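Local coordinates for hydrogenase maturation factor (Thermoanaerobacter tengcongensis, PDB 3VTH), which probably transfers the carbamoyl group of carbamoyl phosphate, at the cost of ATP, to the C-terminal cysteine of HypE during [NiFe]-hydrogenase maturation, at residues F413-S424 against Q442-V452. Numbering follows the deposited sequence.
Sequences FCMTKGHYAFIS and QIERYKKLFRV
Strand 414-417 runs nearly parallel to helix 442-449, their axes 10.0 Å apart at 16°, and Phe413, Met415 and Phe422 reach from the hairpin to the helix and the turn after it. The Phe413 ring is clamped between Ile443 CG1, 3.6 Å from its centroid over one face in a CH-pi contact, and Ser424 CB over the opposite face. The same ring turns its edge to the face of Tyr446, planes at 83°, a T-shaped pair. Tyr446 OH is hydrogen-bonded to His425, just past the hairpin. Met415, its chain extended beyond CG and so long enough to span to the helix, drives its methyl CE between Ile443 and Lys447, 3.4 Å from Lys447 CG, a tight fit; Val452 CG1 packs on Met415 CB. Phe422 and Phe450 stack face to face with centroids 4.1 Å apart and planes at 16°. A serine in place of Phe450 would probably open a gap over Phe422 and leave that ring freer to turn. At the periphery Lys417 NZ donates to Arg451 O at 2.7 Å, from above the carbonyl plane, and more weakly to Phe450 O. Together these contacts pack a helix against one face of a beta-hairpin whose other face meets helix 737-749, as in the layered alpha/beta architecture of the actin-like ATPase superfamily to which this Kae1-like domain belongs.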
ATOM      1  N   PHE A 413      -5.693  -8.612  -3.907  1.00 22.41           N
ATOM      2  CA  PHE A 413      -5.521  -9.875  -4.606  1.00 22.85           C
ATOM      3  C   PHE A 413      -4.227  -9.791  -5.408  1.00 22.72           C
ATOM      4  O   PHE A 413      -3.679  -8.706  -5.578  1.00 22.48           O
ATOM      5  CB  PHE A 413      -6.735 -10.177  -5.508  1.00 23.45           C
ATOM      6  CG  PHE A 413      -6.993  -9.129  -6.564  1.00 24.58           C
ATOM      7  CD1 PHE A 413      -6.297  -9.150  -7.769  1.00 23.78           C
ATOM      8  CD2 PHE A 413      -7.945  -8.130  -6.353  1.00 24.22           C
ATOM      9  CE1 PHE A 413      -6.539  -8.175  -8.774  1.00 25.14           C
ATOM     10  CE2 PHE A 413      -8.201  -7.155  -7.344  1.00 24.88           C
ATOM     11  CZ  PHE A 413      -7.502  -7.178  -8.549  1.00 26.64           C
ATOM     12  N   CYS A 414      -3.706 -10.937  -5.851  1.00 23.62           N
ATOM     13  CA  CYS A 414      -2.460 -10.959  -6.621  1.00 24.40           C
ATOM     14  C   CYS A 414      -2.584 -11.956  -7.768  1.00 25.79           C
ATOM     15  O   CYS A 414      -3.121 -13.041  -7.569  1.00 25.82           O
ATOM     16  CB  CYS A 414      -1.279 -11.309  -5.698  1.00 24.21           C
ATOM     17  SG  CYS A 414       0.341 -11.364  -6.493  1.00 26.44           S
ATOM     18  N   MET A 415      -2.129 -11.568  -8.965  1.00 25.69           N
ATOM     19  CA  MET A 415      -2.136 -12.444 -10.147  1.00 28.01           C
ATOM     20  C   MET A 415      -0.733 -12.564 -10.706  1.00 27.51           C
ATOM     21  O   MET A 415      -0.062 -11.554 -10.927  1.00 27.46           O
ATOM     22  CB  MET A 415      -2.973 -11.848 -11.287  1.00 29.42           C
ATOM     23  CG  MET A 415      -4.403 -11.603 -10.969  1.00 32.89           C
ATOM     24  SD  MET A 415      -5.157 -10.609 -12.284  1.00 35.84           S
ATOM     25  CE  MET A 415      -6.766 -10.509 -11.512  1.00 31.34           C
ATOM     26  N   THR A 416      -0.306 -13.786 -10.987  1.00 28.03           N
ATOM     27  CA  THR A 416       1.030 -13.987 -11.513  1.00 28.31           C
ATOM     28  C   THR A 416       1.006 -14.177 -13.025  1.00 29.95           C
ATOM     29  O   THR A 416       0.042 -14.706 -13.583  1.00 29.47           O
ATOM     30  CB  THR A 416       1.714 -15.223 -10.891  1.00 29.12           C
ATOM     31  OG1 THR A 416       0.896 -16.376 -11.098  1.00 27.80           O
ATOM     32  CG2 THR A 416       1.924 -15.002  -9.400  1.00 27.85           C
ATOM     33  N   LYS A 417       2.060 -13.687 -13.668  1.00 30.32           N
ATOM     34  CA  LYS A 417       2.295 -13.942 -15.087  1.00 32.44           C
ATOM     35  C   LYS A 417       3.747 -13.635 -15.396  1.00 32.47           C
ATOM     36  O   LYS A 417       4.294 -12.626 -14.906  1.00 31.15           O
ATOM     37  CB  LYS A 417       1.383 -13.096 -15.982  1.00 33.25           C
ATOM     38  CG  LYS A 417       1.151 -13.779 -17.346  1.00 35.25           C
ATOM     39  CD  LYS A 417       0.113 -13.055 -18.142  1.00 39.41           C
ATOM     40  CE  LYS A 417      -0.127 -13.725 -19.469  1.00 42.46           C
ATOM     41  NZ  LYS A 417      -0.731 -12.691 -20.322  1.00 46.24           N
ATOM     42  N   GLY A 418       4.366 -14.503 -16.199  1.00 33.19           N
ATOM     43  CA  GLY A 418       5.785 -14.349 -16.540  1.00 34.03           C
ATOM     44  C   GLY A 418       6.571 -14.324 -15.244  1.00 33.66           C
ATOM     45  O   GLY A 418       6.358 -15.174 -14.369  1.00 33.02           O
ATOM     46  N   HIS A 419       7.456 -13.349 -15.090  1.00 33.50           N
ATOM     47  CA  HIS A 419       8.131 -13.194 -13.808  1.00 34.46           C
ATOM     48  C   HIS A 419       7.562 -12.064 -12.962  1.00 32.47           C
ATOM     49  O   HIS A 419       8.282 -11.474 -12.164  1.00 32.43           O
ATOM     50  CB  HIS A 419       9.647 -13.056 -13.966  1.00 36.54           C
ATOM     51  CG  HIS A 419      10.063 -12.139 -15.070  1.00 39.43           C
ATOM     52  ND1 HIS A 419      10.484 -12.601 -16.298  1.00 42.88           N
ATOM     53  CD2 HIS A 419      10.119 -10.787 -15.138  1.00 41.85           C
ATOM     54  CE1 HIS A 419      10.789 -11.573 -17.075  1.00 45.10           C
ATOM     55  NE2 HIS A 419      10.576 -10.461 -16.394  1.00 44.19           N
ATOM     56  N   TYR A 420       6.269 -11.776 -13.116  1.00 31.37           N
ATOM     57  CA  TYR A 420       5.643 -10.733 -12.295  1.00 29.12           C
ATOM     58  C   TYR A 420       4.562 -11.237 -11.359  1.00 28.01           C
ATOM     59  O   TYR A 420       3.792 -12.119 -11.707  1.00 28.06           O
ATOM     60  CB  TYR A 420       5.044  -9.634 -13.171  1.00 29.33           C
ATOM     61  CG  TYR A 420       6.009  -8.958 -14.117  1.00 30.68           C
ATOM     62  CD1 TYR A 420       7.077  -8.206 -13.634  1.00 30.68           C
ATOM     63  CD2 TYR A 420       5.818  -9.025 -15.492  1.00 30.78           C
ATOM     64  CE1 TYR A 420       7.943  -7.556 -14.499  1.00 31.57           C
ATOM     65  CE2 TYR A 420       6.702  -8.382 -16.378  1.00 33.45           C
ATOM     66  CZ  TYR A 420       7.751  -7.653 -15.859  1.00 31.21           C
ATOM     67  OH  TYR A 420       8.619  -7.023 -16.696  1.00 33.36           O
ATOM     68  N   ALA A 421       4.511 -10.646 -10.165  1.00 26.30           N
ATOM     69  CA  ALA A 421       3.375 -10.806  -9.271  1.00 24.91           C
ATOM     70  C   ALA A 421       2.678  -9.442  -9.274  1.00 23.66           C
ATOM     71  O   ALA A 421       3.187  -8.475  -8.710  1.00 23.02           O
ATOM     72  CB  ALA A 421       3.841 -11.184  -7.865  1.00 23.95           C
ATOM     73  N   PHE A 422       1.574  -9.369 -10.004  1.00 22.99           N
ATOM     74  CA  PHE A 422       0.759  -8.174 -10.076  1.00 22.95           C
ATOM     75  C   PHE A 422      -0.152  -8.161  -8.861  1.00 22.66           C
ATOM     76  O   PHE A 422      -1.263  -8.708  -8.905  1.00 23.16           O
ATOM     77  CB  PHE A 422      -0.091  -8.191 -11.343  1.00 23.28           C
ATOM     78  CG  PHE A 422       0.701  -7.984 -12.607  1.00 23.96           C
ATOM     79  CD1 PHE A 422       1.155  -6.709 -12.960  1.00 23.78           C
ATOM     80  CD2 PHE A 422       0.985  -9.058 -13.449  1.00 25.72           C
ATOM     81  CE1 PHE A 422       1.902  -6.508 -14.149  1.00 25.13           C
ATOM     82  CE2 PHE A 422       1.712  -8.873 -14.632  1.00 25.44           C
ATOM     83  CZ  PHE A 422       2.172  -7.603 -14.986  1.00 24.48           C
ATOM     84  N   ILE A 423       0.335  -7.591  -7.767  1.00 21.89           N
ATOM     85  CA  ILE A 423      -0.500  -7.418  -6.582  1.00 22.23           C
ATOM     86  C   ILE A 423      -1.384  -6.161  -6.787  1.00 22.75           C
ATOM     87  O   ILE A 423      -0.912  -5.102  -7.248  1.00 24.08           O
ATOM     88  CB  ILE A 423       0.348  -7.354  -5.273  1.00 21.45           C
ATOM     89  CG1 ILE A 423      -0.566  -7.325  -4.034  1.00 20.51           C
ATOM     90  CG2 ILE A 423       1.305  -6.150  -5.299  1.00 23.79           C
ATOM     91  CD1 ILE A 423       0.173  -7.518  -2.665  1.00 21.36           C
ATOM     92  N   SER A 424      -2.670  -6.290  -6.498  1.00 22.13           N
ATOM     93  CA  SER A 424      -3.598  -5.200  -6.764  1.00 22.13           C
ATOM     94  C   SER A 424      -3.354  -4.075  -5.788  1.00 21.82           C
ATOM     95  O   SER A 424      -2.784  -4.278  -4.702  1.00 21.40           O
ATOM     96  CB  SER A 424      -5.043  -5.682  -6.622  1.00 22.58           C
ATOM     97  OG  SER A 424      -5.434  -5.814  -5.254  1.00 21.34           O
ATOM     98  N   GLN A 442     -12.550  -5.275  -9.907  1.00 36.36           N
ATOM     99  CA  GLN A 442     -11.119  -5.055 -10.035  1.00 33.88           C
ATOM    100  C   GLN A 442     -10.408  -6.321 -10.490  1.00 32.55           C
ATOM    101  O   GLN A 442      -9.490  -6.253 -11.306  1.00 31.82           O
ATOM    102  CB  GLN A 442     -10.524  -4.497  -8.736  1.00 33.42           C
ATOM    103  CG  GLN A 442     -10.915  -3.034  -8.494  1.00 34.77           C
ATOM    104  CD  GLN A 442     -10.668  -2.143  -9.709  1.00 35.60           C
ATOM    105  OE1 GLN A 442      -9.524  -1.833 -10.049  1.00 35.26           O
ATOM    106  NE2 GLN A 442     -11.746  -1.733 -10.370  1.00 35.86           N
ATOM    107  N   ILE A 443     -10.839  -7.474  -9.985  1.00 31.38           N
ATOM    108  CA  ILE A 443     -10.284  -8.736 -10.467  1.00 31.15           C
ATOM    109  C   ILE A 443     -10.494  -8.854 -11.991  1.00 32.56           C
ATOM    110  O   ILE A 443      -9.556  -9.168 -12.718  1.00 32.49           O
ATOM    111  CB  ILE A 443     -10.845  -9.960  -9.702  1.00 31.07           C
ATOM    112  CG1 ILE A 443     -10.268 -10.006  -8.283  1.00 29.52           C
ATOM    113  CG2 ILE A 443     -10.511 -11.278 -10.424  1.00 30.88           C
ATOM    114  CD1 ILE A 443     -10.891 -11.085  -7.426  1.00 33.92           C
ATOM    115  N   GLU A 444     -11.697  -8.545 -12.470  1.00 33.80           N
ATOM    116  CA  GLU A 444     -11.982  -8.641 -13.914  1.00 35.73           C
ATOM    117  C   GLU A 444     -11.124  -7.664 -14.701  1.00 35.03           C
ATOM    118  O   GLU A 444     -10.592  -8.000 -15.757  1.00 35.37           O
ATOM    119  CB  GLU A 444     -13.474  -8.428 -14.217  1.00 37.27           C
ATOM    120  CG  GLU A 444     -14.384  -9.529 -13.651  1.00 40.95           C
ATOM    121  CD  GLU A 444     -14.020 -10.928 -14.137  1.00 44.83           C
ATOM    122  OE1 GLU A 444     -13.693 -11.789 -13.292  1.00 46.29           O
ATOM    123  OE2 GLU A 444     -14.046 -11.168 -15.365  1.00 48.86           O
ATOM    124  N   ARG A 445     -10.948  -6.468 -14.161  1.00 34.29           N
ATOM    125  CA  ARG A 445     -10.167  -5.448 -14.849  1.00 34.19           C
ATOM    126  C   ARG A 445      -8.652  -5.691 -14.910  1.00 32.04           C
ATOM    127  O   ARG A 445      -7.996  -5.355 -15.909  1.00 31.36           O
ATOM    128  CB  ARG A 445     -10.490  -4.076 -14.282  1.00 34.96           C
ATOM    129  CG  ARG A 445     -11.690  -3.500 -15.021  1.00 40.80           C
ATOM    130  CD  ARG A 445     -12.593  -2.776 -14.111  1.00 46.18           C
ATOM    131  NE  ARG A 445     -11.916  -1.643 -13.487  1.00 49.59           N
ATOM    132  CZ  ARG A 445     -12.486  -0.458 -13.297  1.00 50.87           C
ATOM    133  NH1 ARG A 445     -11.803   0.503 -12.715  1.00 50.42           N
ATOM    134  NH2 ARG A 445     -13.742  -0.243 -13.691  1.00 53.77           N
ATOM    135  N   TYR A 446      -8.104  -6.266 -13.849  1.00 29.49           N
ATOM    136  CA  TYR A 446      -6.693  -6.654 -13.829  1.00 28.52           C
ATOM    137  C   TYR A 446      -6.454  -7.824 -14.790  1.00 28.74           C
ATOM    138  O   TYR A 446      -5.448  -7.850 -15.497  1.00 28.33           O
ATOM    139  CB  TYR A 446      -6.249  -7.005 -12.400  1.00 27.36           C
ATOM    140  CG  TYR A 446      -5.713  -5.828 -11.585  1.00 26.28           C
ATOM    141  CD1 TYR A 446      -4.379  -5.799 -11.166  1.00 25.69           C
ATOM    142  CD2 TYR A 446      -6.542  -4.759 -11.225  1.00 27.70           C
ATOM    143  CE1 TYR A 446      -3.878  -4.739 -10.412  1.00 24.63           C
ATOM    144  CE2 TYR A 446      -6.060  -3.683 -10.457  1.00 27.30           C
ATOM    145  CZ  TYR A 446      -4.725  -3.690 -10.051  1.00 26.38           C
ATOM    146  OH  TYR A 446      -4.236  -2.644  -9.300  1.00 25.57           O
ATOM    147  N   LYS A 447      -7.379  -8.786 -14.821  1.00 28.99           N
ATOM    148  CA  LYS A 447      -7.295  -9.892 -15.796  1.00 30.27           C
ATOM    149  C   LYS A 447      -7.289  -9.405 -17.238  1.00 31.53           C
ATOM    150  O   LYS A 447      -6.543  -9.919 -18.068  1.00 31.83           O
ATOM    151  CB  LYS A 447      -8.428 -10.908 -15.616  1.00 30.97           C
ATOM    152  CG  LYS A 447      -8.318 -11.740 -14.320  1.00 30.40           C
ATOM    153  CD  LYS A 447      -9.341 -12.888 -14.287  1.00 34.86           C
ATOM    154  CE  LYS A 447     -10.753 -12.385 -14.293  1.00 35.51           C
ATOM    155  NZ  LYS A 447     -11.724 -13.521 -14.266  1.00 38.89           N
ATOM    156  N   LYS A 448      -8.130  -8.427 -17.535  1.00 32.31           N
ATOM    157  CA  LYS A 448      -8.161  -7.838 -18.867  1.00 33.93           C
ATOM    158  C   LYS A 448      -6.917  -6.995 -19.127  1.00 32.81           C
ATOM    159  O   LYS A 448      -6.285  -7.110 -20.171  1.00 33.38           O
ATOM    160  CB  LYS A 448      -9.409  -6.972 -19.040  1.00 35.45           C
ATOM    161  CG  LYS A 448     -10.703  -7.756 -18.985  1.00 39.86           C
ATOM    162  CD  LYS A 448     -11.886  -6.901 -19.455  1.00 46.86           C
ATOM    163  CE  LYS A 448     -13.193  -7.434 -18.861  1.00 50.01           C
ATOM    164  NZ  LYS A 448     -13.490  -8.822 -19.351  1.00 53.47           N
ATOM    165  N   LEU A 449      -6.565  -6.139 -18.175  1.00 30.98           N
ATOM    166  CA  LEU A 449      -5.460  -5.212 -18.389  1.00 30.43           C
ATOM    167  C   LEU A 449      -4.128  -5.958 -18.611  1.00 30.25           C
ATOM    168  O   LEU A 449      -3.352  -5.612 -19.514  1.00 29.64           O
ATOM    169  CB  LEU A 449      -5.349  -4.229 -17.224  1.00 29.27           C
ATOM    170  CG  LEU A 449      -4.352  -3.074 -17.400  1.00 28.92           C
ATOM    171  CD1 LEU A 449      -4.592  -2.317 -18.711  1.00 29.67           C
ATOM    172  CD2 LEU A 449      -4.451  -2.145 -16.218  1.00 27.13           C
ATOM    173  N   PHE A 450      -3.881  -6.979 -17.789  1.00 29.25           N
ATOM    174  CA  PHE A 450      -2.629  -7.728 -17.866  1.00 30.14           C
ATOM    175  C   PHE A 450      -2.712  -9.080 -18.592  1.00 31.51           C
ATOM    176  O   PHE A 450      -1.739  -9.841 -18.593  1.00 31.70           O
ATOM    177  CB  PHE A 450      -2.004  -7.858 -16.469  1.00 28.90           C
ATOM    178  CG  PHE A 450      -1.742  -6.531 -15.826  1.00 28.47           C
ATOM    179  CD1 PHE A 450      -0.820  -5.642 -16.390  1.00 28.31           C
ATOM    180  CD2 PHE A 450      -2.437  -6.143 -14.685  1.00 27.93           C
ATOM    181  CE1 PHE A 450      -0.581  -4.396 -15.806  1.00 27.12           C
ATOM    182  CE2 PHE A 450      -2.209  -4.897 -14.102  1.00 26.19           C
ATOM    183  CZ  PHE A 450      -1.280  -4.024 -14.663  1.00 24.76           C
ATOM    184  N   ARG A 451      -3.861  -9.353 -19.216  1.00 32.09           N
ATOM    185  CA  ARG A 451      -4.081 -10.581 -19.996  1.00 33.54           C
ATOM    186  C   ARG A 451      -3.870 -11.861 -19.164  1.00 32.98           C
ATOM    187  O   ARG A 451      -3.290 -12.836 -19.639  1.00 32.76           O
ATOM    188  CB  ARG A 451      -3.209 -10.592 -21.257  1.00 34.07           C
ATOM    189  CG  ARG A 451      -3.716  -9.673 -22.382  1.00 36.75           C
ATOM    190  CD  ARG A 451      -3.344  -8.214 -22.172  1.00 35.64           C
ATOM    191  NE  ARG A 451      -3.559  -7.446 -23.399  1.00 39.20           N
ATOM    192  CZ  ARG A 451      -4.285  -6.329 -23.491  1.00 40.29           C
ATOM    193  NH1 ARG A 451      -4.861  -5.807 -22.405  1.00 38.73           N
ATOM    194  NH2 ARG A 451      -4.421  -5.727 -24.673  1.00 40.65           N
ATOM    195  N   VAL A 452      -4.341 -11.836 -17.924  1.00 32.75           N
ATOM    196  CA  VAL A 452      -4.209 -12.971 -17.023  1.00 32.97           C
ATOM    197  C   VAL A 452      -5.469 -13.840 -17.090  1.00 34.94           C
ATOM    198  O   VAL A 452      -6.589 -13.362 -16.886  1.00 35.44           O
ATOM    199  CB  VAL A 452      -3.976 -12.522 -15.543  1.00 32.09           C
ATOM    200  CG1 VAL A 452      -3.783 -13.733 -14.637  1.00 30.47           C
ATOM    201  CG2 VAL A 452      -2.785 -11.551 -15.429  1.00 30.11           C
TER